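Local coordinates for protein amine oxidase (Emericella nidulans, PDB 3PGB) that probably oxidises primary amines to aldehydes, using a copper ion and a topaquinone cofactor made from one of its own tyrosines, at residues Ala197-Ala200 / Asp201-Leu204; Trp222-Asp225 / Pro226-Asp230; Asn305-Gly308 / Ala309-Thr313; Tyr401-Tyr405 / Tyr406-Pro410; Asp740-Gly744 / Ala745-Val749. All coordinates share one frame; numbering follows the deposited sequence.

Contact 1: Ala197-Ala200 / Asp201-Leu204; sequences ASIA and DITL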
loop_
_atom_site.group_PDB
_atom_site.type_symbol
_atom_site.label_atom_id
_atom_site.label_comp_id
_atom_site.label_asym_id
_atom_site.label_seq_id
_atom_site.Cartn_x
_atom_site.Cartn_y
_atom_site.Cartn_z
ATOM N N ALA A 197 42.155 -10.403 -25.184
ATOM C CA ALA A 197 43.359 -11.231 -25.362
ATOM C C ALA A 197 44.632 -10.404 -25.174
ATOM O O ALA A 197 45.672 -10.936 -24.797
ATOM C CB ALA A 197 43.358 -11.909 -26.735
ATOM N N SER A 198 44.535 -9.103 -25.443
ATOM C CA SER A 198 45.619 -8.153 -25.186
ATOM C C SER A 198 45.992 -8.075 -23.694
ATOM O O SER A 198 47.128 -7.739 -23.351
ATOM C CB SER A 198 45.219 -6.759 -25.687
ATOM O OG SER A 198 46.355 -5.982 -25.992
ATOM N N ILE A 199 45.020 -8.363 -22.823
ATOM C CA ILE A 199 45.218 -8.338 -21.374
ATOM C C ILE A 199 44.808 -9.663 -20.719
ATOM O O ILE A 199 44.387 -9.682 -19.557
ATOM C CB ILE A 199 44.453 -7.154 -20.726
ATOM C CG1 ILE A 199 42.938 -7.301 -20.882
ATOM C CG2 ILE A 199 44.885 -5.842 -21.355
ATOM C CD1 ILE A 199 42.162 -6.408 -19.942
ATOM N N ALA A 200 44.949 -10.766 -21.454
ATOM C CA ALA A 200 44.592 -12.089 -20.937
ATOM C C ALA A 200 45.442 -12.462 -19.729
ATOM O O ALA A 200 44.945 -13.043 -18.760
ATOM C CB ALA A 200 44.745 -13.135 -22.011
ATOM N N ASP A 201 46.730 -12.136 -19.793
ATOM C CA ASP A 201 47.629 -12.365 -18.666
ATOM C C ASP A 201 47.171 -11.581 -17.431
ATOM O O ASP A 201 47.310 -12.058 -16.304
ATOM C CB ASP A 201 49.068 -11.990 -19.038
ATOM C CG ASP A 201 49.232 -10.509 -19.321
ATOM O OD1 ASP A 201 48.393 -9.943 -20.062
ATOM O OD2 ASP A 201 50.199 -9.904 -18.805
ATOM N N ILE A 202 46.626 -10.387 -17.657
ATOM C CA ILE A 202 46.146 -9.534 -16.572
ATOM C C ILE A 202 44.844 -10.054 -15.973
ATOM O O ILE A 202 44.697 -10.063 -14.756
ATOM C CB ILE A 202 45.961 -8.071 -17.025
ATOM C CG1 ILE A 202 47.326 -7.443 -17.327
ATOM C CG2 ILE A 202 45.235 -7.267 -15.951
ATOM C CD1 ILE A 202 47.246 -6.033 -17.869
ATOM N N THR A 203 43.915 -10.500 -16.817
ATOM C CA THR A 203 42.641 -11.049 -16.325
ATOM C C THR A 203 42.836 -12.388 -15.619
ATOM O O THR A 203 42.012 -12.778 -14.799
ATOM C CB THR A 203 41.565 -11.188 -17.439
ATOM O OG1 THR A 203 41.931 -12.215 -18.376
ATOM C CG2 THR A 203 41.370 -9.861 -18.164
ATOM N N LEU A 204 43.925 -13.083 -15.944
ATOM C CA LEU A 204 44.299 -14.323 -15.254
ATOM C C LEU A 204 44.853 -14.020 -13.868
ATOM O O LEU A 204 44.563 -14.729 -12.906
ATOM C CB LEU A 204 45.345 -15.108 -16.063
ATOM C CG LEU A 204 44.829 -16.219 -16.981
ATOM C CD1 LEU A 204 45.923 -16.669 -17.942
ATOM C CD2 LEU A 204 44.314 -17.395 -16.151
#
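The carbonyl oxygen of Ile-199 receives two amides of the next turn: Thr-203 N at 2.9 Å, and Ile-202 N in a weak bond bent to 120° at the hydrogen. One residue on, Leu-204 N reaches Ala-200 O at 3.0 Å, so the i to i+4 pattern is already running from the first turn. Ile-199 itself has backbone angles outside the helical range and marks the point where one helix stops and the next starts. Its chi1 of 65° sets CG1 between the backbone N and the carbonyl carbon, and from there CG1 and CD1 lie across Thr-203 at about a right angle, with CD1 4.0 Å from Thr-203 CG2. On the same residue, CB packs against Ile-202 CB at 4.1 Å. Phe-240 of strand 235-242 meets both Ile-199 and Thr-203, while Phe-290 and Tyr-294 of helix 287-294 take up Ile-202. Thr-203 OG1 is bonded to Gly-209 O beyond the helix, and the carboxylate of Asp-201 forms a salt bridge with Arg-291. Leu-204 lays its CB 3.4 Å from Ala-200 O, and its side chain borders an N-linked sugar. Two consecutive helices, 186-198 and 200-207, thus meet at Ile-199, which holds the N-cap position of the second and opens it with its main-chain oxygen.

Contact 2: Trp222-Asp225 / Pro226-Asp230; sequences WGID and PLWQD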
loop_
_atom_site.group_PDB
_atom_site.type_symbol
_atom_site.label_atom_id
_atom_site.label_comp_id
_atom_site.label_asym_id
_atom_site.label_seq_id
_atom_site.Cartn_x
_atom_site.Cartn_y
_atom_site.Cartn_z
ATOM N N TRP A 222 30.322 -7.237 -21.155
ATOM C CA TRP A 222 29.188 -6.456 -21.643
ATOM C C TRP A 222 29.063 -5.166 -20.844
ATOM O O TRP A 222 29.730 -5.005 -19.818
ATOM C CB TRP A 222 27.882 -7.256 -21.601
ATOM C CG TRP A 222 27.508 -7.815 -20.264
ATOM C CD1 TRP A 222 28.037 -8.912 -19.662
ATOM C CD2 TRP A 222 26.477 -7.336 -19.390
ATOM N NE1 TRP A 222 27.417 -9.139 -18.461
ATOM C CE2 TRP A 222 26.457 -8.185 -18.267
ATOM C CE3 TRP A 222 25.576 -6.269 -19.447
ATOM C CZ2 TRP A 222 25.577 -7.997 -17.202
ATOM C CZ3 TRP A 222 24.697 -6.080 -18.385
ATOM C CH2 TRP A 222 24.707 -6.941 -17.277
ATOM N N GLY A 223 28.215 -4.253 -21.311
ATOM C CA GLY A 223 28.166 -2.913 -20.742
ATOM C C GLY A 223 26.833 -2.191 -20.781
ATOM O O GLY A 223 25.875 -2.595 -20.121
ATOM N N ILE A 224 26.776 -1.121 -21.568
ATOM C CA ILE A 224 25.753 -0.095 -21.393
ATOM C C ILE A 224 24.566 -0.196 -22.343
ATOM O O ILE A 224 24.680 -0.713 -23.456
ATOM C CB ILE A 224 26.366 1.330 -21.483
ATOM C CG1 ILE A 224 26.865 1.640 -22.902
ATOM C CG2 ILE A 224 27.483 1.465 -20.478
ATOM C CD1 ILE A 224 27.428 3.038 -23.074
ATOM N N ASP A 225 23.432 0.315 -21.864
ATOM C CA ASP A 225 22.217 0.473 -22.641
ATOM C C ASP A 225 21.534 1.733 -22.099
ATOM O O ASP A 225 21.218 1.803 -20.912
ATOM C CB ASP A 225 21.313 -0.754 -22.464
ATOM C CG ASP A 225 20.049 -0.712 -23.340
ATOM O OD1 ASP A 225 19.794 0.307 -24.016
ATOM O OD2 ASP A 225 19.303 -1.717 -23.341
ATOM N N PRO A 226 21.329 2.753 -22.952
ATOM C CA PRO A 226 21.713 2.841 -24.358
ATOM C C PRO A 226 23.211 3.057 -24.535
ATOM O O PRO A 226 23.921 3.323 -23.563
ATOM C CB PRO A 226 20.939 4.063 -24.847
ATOM C CG PRO A 226 20.789 4.900 -23.665
ATOM C CD PRO A 226 20.657 3.984 -22.499
ATOM N N LEU A 227 23.681 2.922 -25.769
ATOM C CA LEU A 227 25.049 3.283 -26.105
ATOM C C LEU A 227 25.158 4.806 -26.145
ATOM O O LEU A 227 24.166 5.501 -26.387
ATOM C CB LEU A 227 25.452 2.687 -27.457
ATOM C CG LEU A 227 25.394 1.166 -27.605
ATOM C CD1 LEU A 227 25.781 0.759 -29.021
ATOM C CD2 LEU A 227 26.292 0.499 -26.588
ATOM N N TRP A 228 26.358 5.320 -25.885
ATOM C CA TRP A 228 26.589 6.767 -25.890
ATOM C C TRP A 228 26.474 7.294 -27.307
ATOM O O TRP A 228 27.052 6.722 -28.233
ATOM C CB TRP A 228 27.966 7.107 -25.319
ATOM C CG TRP A 228 28.024 7.137 -23.814
ATOM C CD1 TRP A 228 27.106 6.635 -22.943
ATOM C CD2 TRP A 228 29.089 7.661 -23.015
ATOM N NE1 TRP A 228 27.521 6.832 -21.654
ATOM C CE2 TRP A 228 28.737 7.457 -21.668
ATOM C CE3 TRP A 228 30.307 8.284 -23.308
ATOM C CZ2 TRP A 228 29.550 7.862 -20.613
ATOM C CZ3 TRP A 228 31.113 8.683 -22.262
ATOM C CH2 TRP A 228 30.730 8.471 -20.929
ATOM N N GLN A 229 25.731 8.388 -27.460
ATOM C CA GLN A 229 25.381 8.930 -28.772
ATOM C C GLN A 229 25.634 10.438 -28.820
ATOM O O GLN A 229 24.741 11.229 -29.111
ATOM C CB GLN A 229 23.914 8.603 -29.097
ATOM C CG GLN A 229 23.634 7.111 -29.250
ATOM C CD GLN A 229 22.169 6.756 -29.057
ATOM O OE1 GLN A 229 21.286 7.361 -29.662
ATOM N NE2 GLN A 229 21.906 5.760 -28.215
ATOM N N ASP A 230 26.870 10.821 -28.528
ATOM C CA ASP A 230 27.299 12.215 -28.628
ATOM C C ASP A 230 27.815 12.515 -30.034
ATOM O O ASP A 230 28.783 11.905 -30.481
ATOM C CB ASP A 230 28.398 12.508 -27.601
ATOM C CG ASP A 230 27.893 12.441 -26.166
ATOM O OD1 ASP A 230 26.960 13.208 -25.826
ATOM O OD2 ASP A 230 28.434 11.628 -25.375
#
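A cis peptide bond between Asp-225 and Pro-226 brings their CA atoms to 3.0 Å, and with both residues extended in their backbones the bend has the character of a type VIb turn. Across it, Ile-224 carries the apolar contact. Its CG1 stands between the backbone N and the carbonyl carbon (chi1 68°), which directs that branch back over the turn, 3.5 Å from Pro-226 O and 3.9 Å from Leu-227 CD2. The CD1 methyl goes one step further, approaching Trp-228 CD1 at 3.6 Å while the two side chains cross at about a right angle. The turn follows strand 219-223, an outermost strand, within this chain, of a five-stranded antiparallel sheet, and starts the loop that leads into its neighbour 235-242. A chi1 of -176° carries the Asp-225 carboxylate away from its own amide and toward the proline, where OD1 sits 3.1 Å from Pro-226 N, which has no hydrogen to offer. The other carboxylate oxygen, OD2, is hydrogen-bonded to Tyr-406 OH. Farther along, Gln-229 folds back so that NE2 donates to Leu-227 O at 2.9 Å, approaching from 26° off the carbonyl plane. The indole of Trp-228 gives its NE1 hydrogen to Ser-398 OG, and Arg-571 of the second subunit makes a cation-pi contact with the ring.

Contact 3: Asn305-Gly308 / Ala309-Thr313; sequences NVDG and AWAHT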
loop_
_atom_site.group_PDB
_atom_site.type_symbol
_atom_site.label_atom_id
_atom_site.label_comp_id
_atom_site.label_asym_id
_atom_site.label_seq_id
_atom_site.Cartn_x
_atom_site.Cartn_y
_atom_site.Cartn_z
ATOM N N ASN A 305 34.280 -10.833 -7.460
ATOM C CA ASN A 305 33.093 -11.459 -6.915
ATOM C C ASN A 305 32.976 -12.826 -7.568
ATOM O O ASN A 305 32.888 -12.914 -8.783
ATOM C CB ASN A 305 31.851 -10.621 -7.221
ATOM C CG ASN A 305 31.863 -9.278 -6.516
ATOM O OD1 ASN A 305 31.700 -9.203 -5.296
ATOM N ND2 ASN A 305 32.043 -8.208 -7.279
ATOM N N VAL A 306 32.994 -13.890 -6.771
ATOM C CA VAL A 306 32.838 -15.242 -7.302
ATOM C C VAL A 306 31.517 -15.851 -6.839
ATOM O O VAL A 306 31.072 -15.629 -5.708
ATOM C CB VAL A 306 34.024 -16.153 -6.918
ATOM C CG1 VAL A 306 35.339 -15.435 -7.179
ATOM C CG2 VAL A 306 33.934 -16.586 -5.472
ATOM N N ASP A 307 30.896 -16.617 -7.731
ATOM C CA ASP A 307 29.596 -17.213 -7.466
ATOM C C ASP A 307 29.654 -18.206 -6.311
ATOM O O ASP A 307 30.671 -18.860 -6.081
ATOM C CB ASP A 307 29.045 -17.906 -8.726
ATOM C CG ASP A 307 27.524 -18.064 -8.694
ATOM O OD1 ASP A 307 26.846 -17.187 -8.122
ATOM O OD2 ASP A 307 26.999 -19.053 -9.254
ATOM N N GLY A 308 28.540 -18.301 -5.595
ATOM C CA GLY A 308 28.408 -19.182 -4.441
ATOM C C GLY A 308 26.981 -19.148 -3.939
ATOM O O GLY A 308 26.155 -18.379 -4.447
ATOM N N ALA A 309 26.685 -19.976 -2.940
ATOM C CA ALA A 309 25.324 -20.091 -2.384
ATOM C C ALA A 309 24.666 -18.733 -2.106
ATOM O O ALA A 309 23.459 -18.570 -2.309
ATOM C CB ALA A 309 25.345 -20.933 -1.109
ATOM N N TRP A 310 25.474 -17.777 -1.646
ATOM C CA TRP A 310 25.028 -16.407 -1.365
ATOM C C TRP A 310 24.281 -15.751 -2.529
ATOM O O TRP A 310 23.385 -14.939 -2.302
ATOM C CB TRP A 310 26.226 -15.529 -0.973
ATOM C CG TRP A 310 27.197 -15.250 -2.101
ATOM C CD1 TRP A 310 28.268 -16.012 -2.472
ATOM C CD2 TRP A 310 27.180 -14.126 -2.995
ATOM N NE1 TRP A 310 28.924 -15.431 -3.539
ATOM C CE2 TRP A 310 28.275 -14.274 -3.878
ATOM C CE3 TRP A 310 26.352 -13.007 -3.129
ATOM C CZ2 TRP A 310 28.555 -13.350 -4.881
ATOM C CZ3 TRP A 310 26.635 -12.087 -4.129
ATOM C CH2 TRP A 310 27.728 -12.267 -4.990
ATOM N N ALA A 311 24.662 -16.096 -3.761
ATOM C CA ALA A 311 24.033 -15.543 -4.970
ATOM C C ALA A 311 22.961 -16.448 -5.588
ATOM O O ALA A 311 22.415 -16.128 -6.644
ATOM C CB ALA A 311 25.102 -15.227 -6.013
ATOM N N HIS A 312 22.655 -17.565 -4.934
ATOM C CA HIS A 312 21.698 -18.532 -5.465
ATOM C C HIS A 312 20.387 -18.490 -4.688
ATOM O O HIS A 312 20.360 -18.099 -3.530
ATOM C CB HIS A 312 22.296 -19.935 -5.423
ATOM C CG HIS A 312 23.508 -20.098 -6.284
ATOM N ND1 HIS A 312 24.326 -21.204 -6.216
ATOM C CD2 HIS A 312 24.045 -19.291 -7.230
ATOM C CE1 HIS A 312 25.307 -21.076 -7.089
ATOM N NE2 HIS A 312 25.160 -19.924 -7.717
ATOM N N THR A 313 19.306 -18.920 -5.332
ATOM C CA THR A 313 17.950 -18.749 -4.796
ATOM C C THR A 313 17.437 -19.939 -3.985
ATOM O O THR A 313 16.400 -19.832 -3.327
ATOM C CB THR A 313 16.964 -18.483 -5.934
ATOM O OG1 THR A 313 17.041 -19.554 -6.885
ATOM C CG2 THR A 313 17.302 -17.169 -6.621
#
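Asp-307 OD2 is gripped by two N-H groups, the side-chain NE2 of His-312 and the backbone N of Asp-245. The first is a His-carboxylate hydrogen bond of 2.6 Å, nearly straight at 165°, that closes a loop around the short 3-10 segment 309-311. Asp-307 OD2 lies in the plane of the imidazole, yet NE2 comes in from above the carboxylate plane; ring and carboxylate planes stand 66° apart. The other oxygen, OD1, accepts from Ser-250 OG and touches Ala-311 CB at 3.4 Å. Two bonds and a further hydroxyl thus fix the rotation of this carboxylate, and the imidazole is stacked besides on Phe-248. Gly-308 O plays a double part: it receives Ala-311 N at 2.8 Å, the i to i+3 bond of the 3-10 turn, and it also sits over the centre of the His-312 ring, 3.5 Å above its plane. Trp-310 also reaches back, to a residue one earlier in the chain than Asp-307. With chi1 at 69°, the indole is swung toward the residues before the turn and stacks on His-524. Its NE1 donates to Val-306 O at 3.1 Å, the acceptor in the ring plane and the donor in the plane of the carbonyl.

Contact 4: Tyr401-Tyr405 / Tyr406-Pro410; sequences YLDSY and YGFGP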
loop_
_atom_site.group_PDB
_atom_site.type_symbol
_atom_site.label_atom_id
_atom_site.label_comp_id
_atom_site.label_asym_id
_atom_site.label_seq_id
_atom_site.Cartn_x
_atom_site.Cartn_y
_atom_site.Cartn_z
ATOM N N TYR A 401 17.936 1.413 -18.841
ATOM C CA TYR A 401 17.153 0.434 -19.591
ATOM C C TYR A 401 15.754 0.953 -19.902
ATOM O O TYR A 401 15.086 1.528 -19.046
ATOM C CB TYR A 401 17.022 -0.894 -18.824
ATOM C CG TYR A 401 18.303 -1.690 -18.707
ATOM C CD1 TYR A 401 18.998 -2.088 -19.837
ATOM C CD2 TYR A 401 18.802 -2.063 -17.470
ATOM C CE1 TYR A 401 20.160 -2.811 -19.740
ATOM C CE2 TYR A 401 19.968 -2.790 -17.362
ATOM C CZ TYR A 401 20.643 -3.162 -18.507
ATOM O OH TYR A 401 21.811 -3.889 -18.433
ATOM N N LEU A 402 15.342 0.751 -21.146
ATOM C CA LEU A 402 13.978 0.956 -21.577
ATOM C C LEU A 402 13.520 -0.402 -22.088
ATOM O O LEU A 402 13.886 -0.814 -23.189
ATOM C CB LEU A 402 13.917 2.035 -22.657
ATOM C CG LEU A 402 14.281 3.448 -22.166
ATOM C CD1 LEU A 402 14.600 4.380 -23.325
ATOM C CD2 LEU A 402 13.168 4.034 -21.288
ATOM N N ASP A 403 12.734 -1.097 -21.268
ATOM C CA ASP A 403 12.527 -2.543 -21.423
ATOM C C ASP A 403 11.733 -3.002 -22.647
ATOM O O ASP A 403 11.842 -4.161 -23.039
ATOM C CB ASP A 403 11.884 -3.124 -20.156
ATOM C CG ASP A 403 12.891 -3.366 -19.048
ATOM O OD1 ASP A 403 14.053 -3.722 -19.354
ATOM O OD2 ASP A 403 12.510 -3.213 -17.868
ATOM N N SER A 404 10.942 -2.123 -23.254
ATOM C CA SER A 404 10.161 -2.529 -24.422
ATOM C C SER A 404 11.059 -2.803 -25.632
ATOM O O SER A 404 10.621 -3.427 -26.593
ATOM C CB SER A 404 9.082 -1.503 -24.760
ATOM O OG SER A 404 9.636 -0.344 -25.327
ATOM N N TYR A 405 12.306 -2.341 -25.582
ATOM C CA TYR A 405 13.322 -2.729 -26.564
ATOM C C TYR A 405 13.489 -4.250 -26.560
ATOM O O TYR A 405 13.516 -4.884 -27.615
ATOM C CB TYR A 405 14.660 -2.052 -26.244
ATOM C CG TYR A 405 15.815 -2.508 -27.115
ATOM C CD1 TYR A 405 16.007 -1.970 -28.385
ATOM C CD2 TYR A 405 16.713 -3.473 -26.668
ATOM C CE1 TYR A 405 17.067 -2.385 -29.193
ATOM C CE2 TYR A 405 17.778 -3.895 -27.474
ATOM C CZ TYR A 405 17.942 -3.348 -28.735
ATOM O OH TYR A 405 18.984 -3.755 -29.535
ATOM N N TYR A 406 13.598 -4.828 -25.368
ATOM C CA TYR A 406 13.708 -6.275 -25.222
ATOM C C TYR A 406 12.327 -6.898 -25.364
ATOM O O TYR A 406 12.185 -7.990 -25.929
ATOM C CB TYR A 406 14.342 -6.629 -23.878
ATOM C CG TYR A 406 15.727 -6.045 -23.719
ATOM C CD1 TYR A 406 15.929 -4.864 -23.011
ATOM C CD2 TYR A 406 16.837 -6.656 -24.310
ATOM C CE1 TYR A 406 17.197 -4.316 -22.880
ATOM C CE2 TYR A 406 18.113 -6.119 -24.178
ATOM C CZ TYR A 406 18.288 -4.947 -23.466
ATOM O OH TYR A 406 19.552 -4.398 -23.334
ATOM N N GLY A 407 11.321 -6.176 -24.861
ATOM C CA GLY A 407 9.924 -6.589 -24.930
ATOM C C GLY A 407 9.470 -7.315 -23.677
ATOM O O GLY A 407 10.173 -8.175 -23.180
ATOM N N PHE A 408 8.288 -6.971 -23.170
ATOM C CA PHE A 408 7.663 -7.716 -22.070
ATOM C C PHE A 408 7.010 -9.024 -22.543
ATOM O O PHE A 408 7.041 -10.030 -21.838
ATOM C CB PHE A 408 6.618 -6.844 -21.360
ATOM C CG PHE A 408 7.216 -5.818 -20.446
ATOM C CD1 PHE A 408 7.366 -6.082 -19.094
ATOM C CD2 PHE A 408 7.654 -4.595 -20.938
ATOM C CE1 PHE A 408 7.929 -5.147 -18.241
ATOM C CE2 PHE A 408 8.223 -3.658 -20.087
ATOM C CZ PHE A 408 8.357 -3.942 -18.734
ATOM N N GLY A 409 6.417 -9.000 -23.733
ATOM C CA GLY A 409 5.720 -10.159 -24.293
ATOM C C GLY A 409 6.539 -11.427 -24.511
ATOM O O GLY A 409 6.028 -12.529 -24.303
ATOM N N PRO A 410 7.799 -11.294 -24.962
ATOM C CA PRO A 410 8.637 -12.484 -25.162
ATOM C C PRO A 410 9.031 -13.205 -23.870
ATOM O O PRO A 410 9.318 -14.407 -23.891
ATOM C CB PRO A 410 9.894 -11.921 -25.844
ATOM C CG PRO A 410 9.470 -10.656 -26.442
ATOM C CD PRO A 410 8.439 -10.090 -25.516
#
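Tyr-401, in strand 400-402, begins the contact by lying obliquely against Tyr-406: its CD1 is 4.2 Å from Tyr-406 CE1, and its hydroxyl is hydrogen-bonded to Gln-509. Asp-403 follows with two separate roles. Its main-chain oxygen accepts Gly-407 N at 2.8 Å and more weakly Tyr-406 N, so one acceptor closes the turn through two amides. Its side chain meets Phe-408 from the CB end, with Asp-403 CB 3.7 Å from Phe-408 CE2. Ser-404 turns away from the second segment and bonds through OG to Glu-384 on strand 374-389. Tyr-405 has CG anti to its own N (chi1 174°), which stands the ring on edge over Tyr-406. Tyr-405 CD2 lies 3.7 Å above the centre of the Tyr-406 ring, the centroids are 5.0 Å apart and the planes meet at 88°, a T-shaped stack. Tyr-406 OH is hydrogen-bonded to Asp-225 OD2. Gly-407 then leaves the turn at positive phi (95°), a conformation that suits glycine, since a CB there would press on the preceding carbonyl oxygen. The side chain of Asp-403 lies about 7 Å from that of His-534, a copper ligand. The arrangement is consistent with the active-site region of a copper amine oxidase, where the predicted proton acceptor, Asp-403, sits at the start of a tight turn beside aromatic rings.

Contact 5: Asp740-Gly744 / Ala745-Val749; sequences DYSDG and AATAV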
loop_
_atom_site.group_PDB
_atom_site.type_symbol
_atom_site.label_atom_id
_atom_site.label_comp_id
_atom_site.label_asym_id
_atom_site.label_seq_id
_atom_site.Cartn_x
_atom_site.Cartn_y
_atom_site.Cartn_z
ATOM N N ASP A 740 -27.263 -9.816 15.419
ATOM C CA ASP A 740 -27.877 -9.101 16.536
ATOM C C ASP A 740 -27.629 -9.923 17.796
ATOM O O ASP A 740 -27.655 -11.145 17.742
ATOM C CB ASP A 740 -29.378 -8.899 16.308
ATOM C CG ASP A 740 -29.673 -7.799 15.305
ATOM O OD1 ASP A 740 -29.996 -6.670 15.723
ATOM O OD2 ASP A 740 -29.572 -8.053 14.091
ATOM N N TYR A 741 -27.372 -9.267 18.924
ATOM C CA TYR A 741 -27.009 -10.001 20.142
ATOM C C TYR A 741 -27.445 -9.310 21.427
ATOM O O TYR A 741 -27.527 -8.083 21.488
ATOM C CB TYR A 741 -25.501 -10.261 20.179
ATOM C CG TYR A 741 -24.662 -9.029 20.414
ATOM C CD1 TYR A 741 -24.242 -8.690 21.695
ATOM C CD2 TYR A 741 -24.286 -8.202 19.361
ATOM C CE1 TYR A 741 -23.476 -7.560 21.927
ATOM C CE2 TYR A 741 -23.512 -7.068 19.582
ATOM C CZ TYR A 741 -23.113 -6.756 20.872
ATOM O OH TYR A 741 -22.345 -5.644 21.117
ATOM N N SER A 742 -27.730 -10.120 22.442
ATOM C CA SER A 742 -28.080 -9.633 23.780
ATOM C C SER A 742 -28.095 -10.786 24.784
ATOM O O SER A 742 -28.247 -11.959 24.407
ATOM C CB SER A 742 -29.443 -8.922 23.783
ATOM O OG SER A 742 -30.476 -9.779 23.334
ATOM N N ASP A 743 -27.925 -10.441 26.060
ATOM C CA ASP A 743 -27.966 -11.418 27.155
ATOM C C ASP A 743 -27.119 -12.669 26.877
ATOM O O ASP A 743 -27.537 -13.786 27.170
ATOM C CB ASP A 743 -29.421 -11.801 27.468
ATOM C CG ASP A 743 -30.235 -10.621 28.000
ATOM O OD1 ASP A 743 -29.877 -10.080 29.074
ATOM O OD2 ASP A 743 -31.232 -10.235 27.347
ATOM N N GLY A 744 -25.938 -12.465 26.296
ATOM C CA GLY A 744 -24.950 -13.531 26.135
ATOM C C GLY A 744 -25.075 -14.460 24.943
ATOM O O GLY A 744 -24.334 -15.437 24.851
ATOM N N ALA A 745 -25.997 -14.168 24.029
ATOM C CA ALA A 745 -26.182 -15.002 22.840
ATOM C C ALA A 745 -26.698 -14.183 21.667
ATOM O O ALA A 745 -27.226 -13.087 21.854
ATOM C CB ALA A 745 -27.141 -16.155 23.146
ATOM N N ALA A 746 -26.530 -14.723 20.462
ATOM C CA ALA A 746 -27.042 -14.093 19.244
ATOM C C ALA A 746 -28.524 -14.405 19.082
ATOM O O ALA A 746 -28.917 -15.578 19.095
ATOM C CB ALA A 746 -26.274 -14.587 18.033
ATOM N N THR A 747 -29.342 -13.360 18.932
ATOM C CA THR A 747 -30.780 -13.526 18.711
ATOM C C THR A 747 -31.113 -13.732 17.240
ATOM O O THR A 747 -32.081 -14.422 16.914
ATOM C CB THR A 747 -31.586 -12.320 19.224
ATOM O OG1 THR A 747 -31.091 -11.117 18.629
ATOM C CG2 THR A 747 -31.490 -12.217 20.742
ATOM N N ALA A 748 -30.323 -13.127 16.358
ATOM C CA ALA A 748 -30.533 -13.255 14.916
ATOM C C ALA A 748 -29.206 -13.241 14.157
ATOM O O ALA A 748 -28.264 -12.560 14.561
ATOM C CB ALA A 748 -31.446 -12.137 14.416
ATOM N N VAL A 749 -29.137 -14.008 13.074
ATOM C CA VAL A 749 -27.996 -13.969 12.154
ATOM C C VAL A 749 -28.508 -13.867 10.719
ATOM O O VAL A 749 -28.951 -14.857 10.142
ATOM C CB VAL A 749 -27.110 -15.221 12.264
ATOM C CG1 VAL A 749 -25.926 -15.107 11.314
ATOM C CG2 VAL A 749 -26.638 -15.420 13.689
#
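Tyr-741 starts against the partner strand and ends far from it. Its CB is 3.7 Å from Ala-745 O; beyond that atom the ring climbs off the hairpin and packs edge-to-face with Tyr-773 of the second subunit, and OH at the tip bonds to Thr-461 O. Below the CB, Tyr-741 CA faces Ala-746 CA at 4.2 Å, a non-hydrogen-bonded pair of the antiparallel hairpin 736-742/745-750. The flanking pairs supply the bonds. Ser-742 N donates to Ala-745 O at 3.1 Å and Ala-745 N returns to Ser-742 O at 3.2 Å, closing a type I' turn whose Asp-743 and Gly-744 both have positive phi. At the other end Asp-740 N reaches Ala-748 O at 3.0 Å. Between these pairs the register slips by one residue, a beta bulge, and there Asp-740 O takes the amide of Thr-747. Thr-747 has OG1 between backbone N and carbonyl carbon (chi1 55°), 3.6 Å from Asp-740 CB, while its CG2 lies 3.7 Å from Ser-742 OG. The Asp-740 carboxylate forms a salt bridge with Arg-738, although Glu-247 of the second subunit brings a like charge close. Main-chain bonds therefore hold the two strands together, while the Tyr-741 ring, Ala-746 and Val-749 pack on the second subunit; Arg-738 would probably offset some of the charge that Asp-740 and Glu-247 gather there.

Overall arrangement
Contacts 2 and 4 are buried and meet directly: the Asp-225 carboxylate and the Tyr-406 hydroxyl join the loop after strand 219-223 to the active-site turn, and Trp-222 packs on Tyr-401. Contacts 1 and 3 are only partly buried and lie away from the annotated sites; there backbone turns lead, reinforced in contact 3 by a carboxylate-imidazole bond. Contact 5 is a surface hairpin held by its main chain, its centre about 83 Å from that of contact 1 and on the opposite side of the chain's centre. Contacts 2 and 5 both reach the second subunit through aromatic side chains, although their nearest atoms are about 59 Å apart.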